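Long-range contacts in CAMK/CAMK2 protein kinase (Salpingoeca rosetta, PDB 5IG1), which probably phosphorylates serine and threonine residues of other proteins with ATP as a calcium/calmodulin-dependent kinase, of which this chain holds the kinase domain: residues 49-54 and 88-93; 113-118 and 210-215. All coordinates share one frame; numbering follows the deposited sequence.

Contact 1: 49-54 and 88-93; sequences VIALKS and ESHFYL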
loop_
_atom_site.group_PDB
_atom_site.type_symbol
_atom_site.label_atom_id
_atom_site.label_comp_id
_atom_site.label_asym_id
_atom_site.label_seq_id
_atom_site.Cartn_x
_atom_site.Cartn_y
_atom_site.Cartn_z
ATOM N N VAL A 49 -2.176 -17.833 -4.683
ATOM C CA VAL A 49 -3.138 -18.862 -5.060
ATOM C C VAL A 49 -4.519 -18.430 -4.597
ATOM O O VAL A 49 -4.707 -18.050 -3.432
ATOM C CB VAL A 49 -2.754 -20.219 -4.453
ATOM C CG1 VAL A 49 -3.616 -21.321 -5.042
ATOM C CG2 VAL A 49 -1.273 -20.504 -4.679
ATOM N N ILE A 50 -5.488 -18.487 -5.507
ATOM C CA ILE A 50 -6.864 -18.090 -5.231
ATOM C C ILE A 50 -7.775 -19.201 -5.731
ATOM O O ILE A 50 -7.983 -19.336 -6.941
ATOM C CB ILE A 50 -7.230 -16.757 -5.899
ATOM C CG1 ILE A 50 -6.148 -15.710 -5.641
ATOM C CG2 ILE A 50 -8.573 -16.276 -5.387
ATOM C CD1 ILE A 50 -6.336 -14.430 -6.418
ATOM N N ALA A 51 -8.328 -19.989 -4.814
ATOM C CA ALA A 51 -9.294 -21.002 -5.214
ATOM C C ALA A 51 -10.547 -20.340 -5.776
ATOM O O ALA A 51 -11.035 -19.340 -5.238
ATOM C CB ALA A 51 -9.649 -21.901 -4.034
ATOM N N LEU A 52 -11.060 -20.896 -6.872
ATOM C CA LEU A 52 -12.252 -20.368 -7.525
ATOM C C LEU A 52 -13.549 -20.855 -6.896
ATOM O O LEU A 52 -14.612 -20.321 -7.231
ATOM C CB LEU A 52 -12.253 -20.749 -9.008
ATOM C CG LEU A 52 -11.286 -20.000 -9.922
ATOM C CD1 LEU A 52 -11.146 -20.715 -11.247
ATOM C CD2 LEU A 52 -11.765 -18.572 -10.121
ATOM N N LYS A 53 -13.479 -21.828 -5.986
ATOM C CA LYS A 53 -14.626 -22.599 -5.522
ATOM C C LYS A 53 -15.845 -21.753 -5.163
ATOM O O LYS A 53 -16.840 -21.752 -5.897
ATOM C CB LYS A 53 -14.217 -23.458 -4.324
ATOM C CG LYS A 53 -15.324 -24.359 -3.812
ATOM C CD LYS A 53 -14.920 -25.810 -3.827
ATOM C CE LYS A 53 -16.027 -26.676 -3.249
ATOM N NZ LYS A 53 -17.327 -26.449 -3.948
ATOM N N SER A 54 -15.793 -21.043 -4.040
ATOM C CA SER A 54 -16.952 -20.316 -3.545
ATOM C C SER A 54 -17.083 -18.924 -4.147
ATOM O O SER A 54 -17.925 -18.142 -3.691
ATOM C CB SER A 54 -16.891 -20.211 -2.021
ATOM O OG SER A 54 -15.680 -19.598 -1.615
ATOM N N GLU A 88 -8.918 -24.671 -13.989
ATOM C CA GLU A 88 -10.319 -24.973 -13.746
ATOM C C GLU A 88 -10.708 -24.853 -12.279
ATOM O O GLU A 88 -11.852 -25.158 -11.931
ATOM C CB GLU A 88 -10.640 -26.383 -14.255
ATOM C CG GLU A 88 -10.197 -26.628 -15.684
ATOM C CD GLU A 88 -10.396 -28.067 -16.123
ATOM O OE1 GLU A 88 -10.258 -28.348 -17.332
ATOM O OE2 GLU A 88 -10.688 -28.918 -15.257
ATOM N N SER A 89 -9.795 -24.413 -11.414
ATOM C CA SER A 89 -10.076 -24.417 -9.984
ATOM C C SER A 89 -9.347 -23.302 -9.245
ATOM O O SER A 89 -9.753 -22.915 -8.144
ATOM C CB SER A 89 -9.697 -25.770 -9.375
ATOM O OG SER A 89 -8.306 -26.002 -9.504
ATOM N N HIS A 90 -8.272 -22.780 -9.831
ATOM C CA HIS A 90 -7.446 -21.806 -9.138
ATOM C C HIS A 90 -6.987 -20.704 -10.079
ATOM O O HIS A 90 -6.866 -20.894 -11.293
ATOM C CB HIS A 90 -6.208 -22.451 -8.503
ATOM C CG HIS A 90 -6.506 -23.304 -7.312
ATOM N ND1 HIS A 90 -6.853 -24.633 -7.418
ATOM C CD2 HIS A 90 -6.496 -23.021 -5.987
ATOM C CE1 HIS A 90 -7.050 -25.132 -6.210
ATOM N NE2 HIS A 90 -6.839 -24.174 -5.323
ATOM N N PHE A 91 -6.762 -19.537 -9.485
ATOM C CA PHE A 91 -5.921 -18.483 -10.022
ATOM C C PHE A 91 -4.542 -18.612 -9.396
ATOM O O PHE A 91 -4.422 -18.884 -8.196
ATOM C CB PHE A 91 -6.482 -17.099 -9.696
ATOM C CG PHE A 91 -7.467 -16.581 -10.694
ATOM C CD1 PHE A 91 -7.068 -16.263 -11.978
ATOM C CD2 PHE A 91 -8.788 -16.370 -10.331
ATOM C CE1 PHE A 91 -7.972 -15.770 -12.893
ATOM C CE2 PHE A 91 -9.698 -15.873 -11.242
ATOM C CZ PHE A 91 -9.289 -15.574 -12.524
ATOM N N TYR A 92 -3.504 -18.412 -10.206
ATOM C CA TYR A 92 -2.133 -18.330 -9.711
ATOM C C TYR A 92 -1.537 -17.027 -10.214
ATOM O O TYR A 92 -1.321 -16.866 -11.420
ATOM C CB TYR A 92 -1.299 -19.523 -10.164
ATOM C CG TYR A 92 -1.869 -20.848 -9.736
ATOM C CD1 TYR A 92 -1.576 -21.383 -8.483
ATOM C CD2 TYR A 92 -2.707 -21.565 -10.581
ATOM C CE1 TYR A 92 -2.103 -22.602 -8.089
ATOM C CE2 TYR A 92 -3.229 -22.783 -10.201
ATOM C CZ TYR A 92 -2.927 -23.298 -8.957
ATOM O OH TYR A 92 -3.462 -24.506 -8.585
ATOM N N LEU A 93 -1.287 -16.097 -9.301
ATOM C CA LEU A 93 -0.716 -14.799 -9.644
ATOM C C LEU A 93 0.738 -14.800 -9.182
ATOM O O LEU A 93 1.028 -14.549 -8.011
ATOM C CB LEU A 93 -1.514 -13.664 -9.008
ATOM C CG LEU A 93 -3.028 -13.645 -9.243
ATOM C CD1 LEU A 93 -3.596 -12.274 -8.931
ATOM C CD2 LEU A 93 -3.369 -14.040 -10.656
#
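Ile-50 and Phe-91 form an antiparallel hydrogen-bonded pair, flanked by the non-hydrogen-bonded pairs Val-49 with Tyr-92 and Ala-51 with His-90, in strands whose directions differ by 165°. Ile-50 N donates to Phe-91 O at 2.9 Å, and Phe-91 N returns the bond to Ile-50 O at 2.8 Å. Beyond the strand end the pairing runs on into the loop, where Leu-52 N meets Ser-89 O at 2.7 Å in a nearly straight bond (170°). The side chains then divide between the two faces of the sheet. On one, the CG1 branch of Val-49 touches two rings, 3.5 Å from His-90 CD2 and 3.6 Å from Tyr-92 CE1; it reaches the imidazole because it stands anti to the backbone nitrogen (chi1 -170°). The methyl of Ala-51 lies beside His-90 NE2, while the other ring nitrogen, ND1, shares a hydrogen bond with Ser-89 OG, which would limit rotation of the imidazole. On the other face, Ile-50 and Phe-91 meet through their CB atoms. Leu-52 runs roughly at right angles to Phe-91 and brings CD2 to 3.6 Å from the ring atom CE2, while CD1 rests against the Ser-89 backbone. With an alanine at Leu-52 the branched end would be gone, which is likely to open a gap beside the Phe-91 ring and over the Ser-89 backbone. Three backbone bonds thus hold these neighbouring N-lobe strands together, while His-90 N and Ser-89 N turn to Asp-87 OD1. Apolar packing carries the contact further: Ile-50, Leu-52 and Phe-91 touch helix 57-72, and Val-49 and the Tyr-92 ring meet Leu-18 and Phe-10 near the N terminus.

Contact 2: 113-118 and 210-215; sequences YNEKDA and ILLVGY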
loop_
_atom_site.group_PDB
_atom_site.type_symbol
_atom_site.label_atom_id
_atom_site.label_comp_id
_atom_site.label_asym_id
_atom_site.label_seq_id
_atom_site.Cartn_x
_atom_site.Cartn_y
_atom_site.Cartn_z
ATOM N N TYR A 113 15.665 5.813 13.362
ATOM C CA TYR A 113 14.580 6.122 12.443
ATOM C C TYR A 113 14.253 7.595 12.614
ATOM O O TYR A 113 13.987 8.046 13.733
ATOM C CB TYR A 113 13.354 5.245 12.715
ATOM C CG TYR A 113 12.149 5.591 11.881
ATOM C CD1 TYR A 113 12.094 5.260 10.537
ATOM C CD2 TYR A 113 11.062 6.241 12.440
ATOM C CE1 TYR A 113 10.992 5.575 9.768
ATOM C CE2 TYR A 113 9.956 6.558 11.685
ATOM C CZ TYR A 113 9.924 6.229 10.344
ATOM O OH TYR A 113 8.822 6.545 9.576
ATOM N N ASN A 114 14.297 8.342 11.516
ATOM C CA ASN A 114 14.084 9.775 11.555
ATOM C C ASN A 114 13.238 10.174 10.356
ATOM O O ASN A 114 12.858 9.338 9.529
ATOM C CB ASN A 114 15.420 10.527 11.585
ATOM C CG ASN A 114 16.293 10.220 10.386
ATOM O OD1 ASN A 114 16.075 9.243 9.670
ATOM N ND2 ASN A 114 17.304 11.055 10.170
ATOM N N GLU A 115 12.948 11.473 10.259
ATOM C CA GLU A 115 12.112 11.957 9.170
ATOM C C GLU A 115 12.734 11.667 7.818
ATOM O O GLU A 115 12.011 11.525 6.831
ATOM C CB GLU A 115 11.866 13.460 9.293
ATOM C CG GLU A 115 10.936 13.893 10.394
ATOM C CD GLU A 115 10.658 15.374 10.311
ATOM O OE1 GLU A 115 10.825 15.930 9.204
ATOM O OE2 GLU A 115 10.289 15.982 11.340
ATOM N N LYS A 116 14.066 11.618 7.741
ATOM C CA LYS A 116 14.717 11.337 6.466
ATOM C C LYS A 116 14.386 9.932 5.981
ATOM O O LYS A 116 14.098 9.733 4.795
ATOM C CB LYS A 116 16.228 11.534 6.593
ATOM C CG LYS A 116 16.638 12.960 6.927
ATOM C CD LYS A 116 18.141 13.098 7.003
ATOM C CE LYS A 116 18.551 14.463 7.534
ATOM N NZ LYS A 116 18.094 15.562 6.647
ATOM N N ASP A 117 14.412 8.947 6.883
ATOM C CA ASP A 117 13.973 7.604 6.519
ATOM C C ASP A 117 12.516 7.611 6.074
ATOM O O ASP A 117 12.162 7.018 5.047
ATOM C CB ASP A 117 14.172 6.648 7.693
ATOM C CG ASP A 117 15.621 6.538 8.113
ATOM O OD1 ASP A 117 16.479 7.119 7.417
ATOM O OD2 ASP A 117 15.904 5.862 9.127
ATOM N N ALA A 118 11.655 8.290 6.839
ATOM C CA ALA A 118 10.245 8.359 6.477
ATOM C C ALA A 118 10.056 9.025 5.121
ATOM O O ALA A 118 9.123 8.690 4.380
ATOM C CB ALA A 118 9.464 9.104 7.559
ATOM N N ILE A 210 1.522 8.476 10.249
ATOM C CA ILE A 210 1.955 7.347 11.069
ATOM C C ILE A 210 3.475 7.255 11.065
ATOM O O ILE A 210 4.118 7.216 12.122
ATOM C CB ILE A 210 1.301 6.045 10.579
ATOM C CG1 ILE A 210 -0.212 6.234 10.491
ATOM C CG2 ILE A 210 1.619 4.917 11.535
ATOM C CD1 ILE A 210 -0.927 5.111 9.769
ATOM N N LEU A 211 4.068 7.290 9.867
ATOM C CA LEU A 211 5.515 7.213 9.712
ATOM C C LEU A 211 6.246 8.200 10.606
ATOM O O LEU A 211 7.393 7.944 10.980
ATOM C CB LEU A 211 5.898 7.465 8.246
ATOM C CG LEU A 211 5.663 6.339 7.235
ATOM C CD1 LEU A 211 6.134 6.731 5.836
ATOM C CD2 LEU A 211 6.383 5.090 7.694
ATOM N N LEU A 212 5.609 9.312 10.974
ATOM C CA LEU A 212 6.286 10.299 11.799
ATOM C C LEU A 212 6.073 10.074 13.290
ATOM O O LEU A 212 7.011 10.296 14.068
ATOM C CB LEU A 212 5.817 11.704 11.419
ATOM C CG LEU A 212 6.106 12.061 9.959
ATOM C CD1 LEU A 212 5.790 13.509 9.660
ATOM C CD2 LEU A 212 7.556 11.740 9.629
ATOM N N VAL A 213 4.891 9.622 13.713
ATOM C CA VAL A 213 4.579 9.569 15.140
ATOM C C VAL A 213 4.122 8.204 15.616
ATOM O O VAL A 213 4.090 7.980 16.842
ATOM C CB VAL A 213 3.527 10.638 15.540
ATOM C CG1 VAL A 213 4.112 12.058 15.447
ATOM C CG2 VAL A 213 2.256 10.504 14.694
ATOM N N GLY A 214 3.719 7.272 14.752
ATOM C CA GLY A 214 3.400 5.941 15.203
ATOM C C GLY A 214 1.946 5.683 15.505
ATOM O O GLY A 214 1.620 4.576 15.940
ATOM N N TYR A 215 1.063 6.654 15.289
ATOM C CA TYR A 215 -0.366 6.479 15.507
ATOM C C TYR A 215 -1.107 7.195 14.388
ATOM O O TYR A 215 -0.570 8.141 13.803
ATOM C CB TYR A 215 -0.814 7.024 16.871
ATOM C CG TYR A 215 -0.490 8.478 17.105
ATOM C CD1 TYR A 215 -1.376 9.474 16.722
ATOM C CD2 TYR A 215 0.681 8.856 17.741
ATOM C CE1 TYR A 215 -1.096 10.806 16.947
ATOM C CE2 TYR A 215 0.968 10.191 17.970
ATOM C CZ TYR A 215 0.076 11.157 17.570
ATOM O OH TYR A 215 0.361 12.479 17.798
#
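Tyr-113 OH is directed at Leu-211 O as the one hydrogen bond across the contact, though its modelled length of 2.4 Å is doubtful at this resolution. The carbonyl oxygen lies at the ring edge and in its plane. With chi1 at 175° the ring swings away from its own backbone N and across to the C-terminal end of helix 198-213. Apolar contacts do the rest. The methyl of Ala-118 touches both leucines, 4.0 Å from Leu-211 CB and 3.9 Å from Leu-212 CD2, and Glu-115 CG lies obliquely beside the same CD2. The carboxylate of Glu-115 turns elsewhere, its OE1 accepting from Thr-246, Trp-275 and the Gly-283 backbone. Within 113-118, Asn-114 caps the helix start, OD1 receiving Asp-117 N from above the carbonyl plane. Gly-214, the first residue beyond helix 198-213, leaves helical angles with positive phi. Here the start of helix 115-134 packs on the end of helix 198-213 in the kinase C-lobe; helix 247-256 touches Glu-115 and Leu-212, helix 103-107 touches Tyr-113 and Leu-211, and helix 288-302 touches Tyr-113 through Leu-291.

Followed from the N terminus, the chain closes contact 1 before it opens contact 2, so the two loops lie in series and neither nest nor cross. Pairing 49-54 with 88-93 joins strands 44-51 and 90-96 side by side, with helix 57-72 and strand 81-86 in the 33-residue loop between them. Later, 113-118 and 210-215 bracket 91 residues, including strands 147-149 and 158-160, and bring together two helices of the C-lobe. The contacts lie on opposite sides of the chain's centre; the nearest atoms of contact 1 and contact 2 are about 26 Å apart. One is strand pairing and the other helix packing, each confined to its own lobe of the bilobal kinase fold.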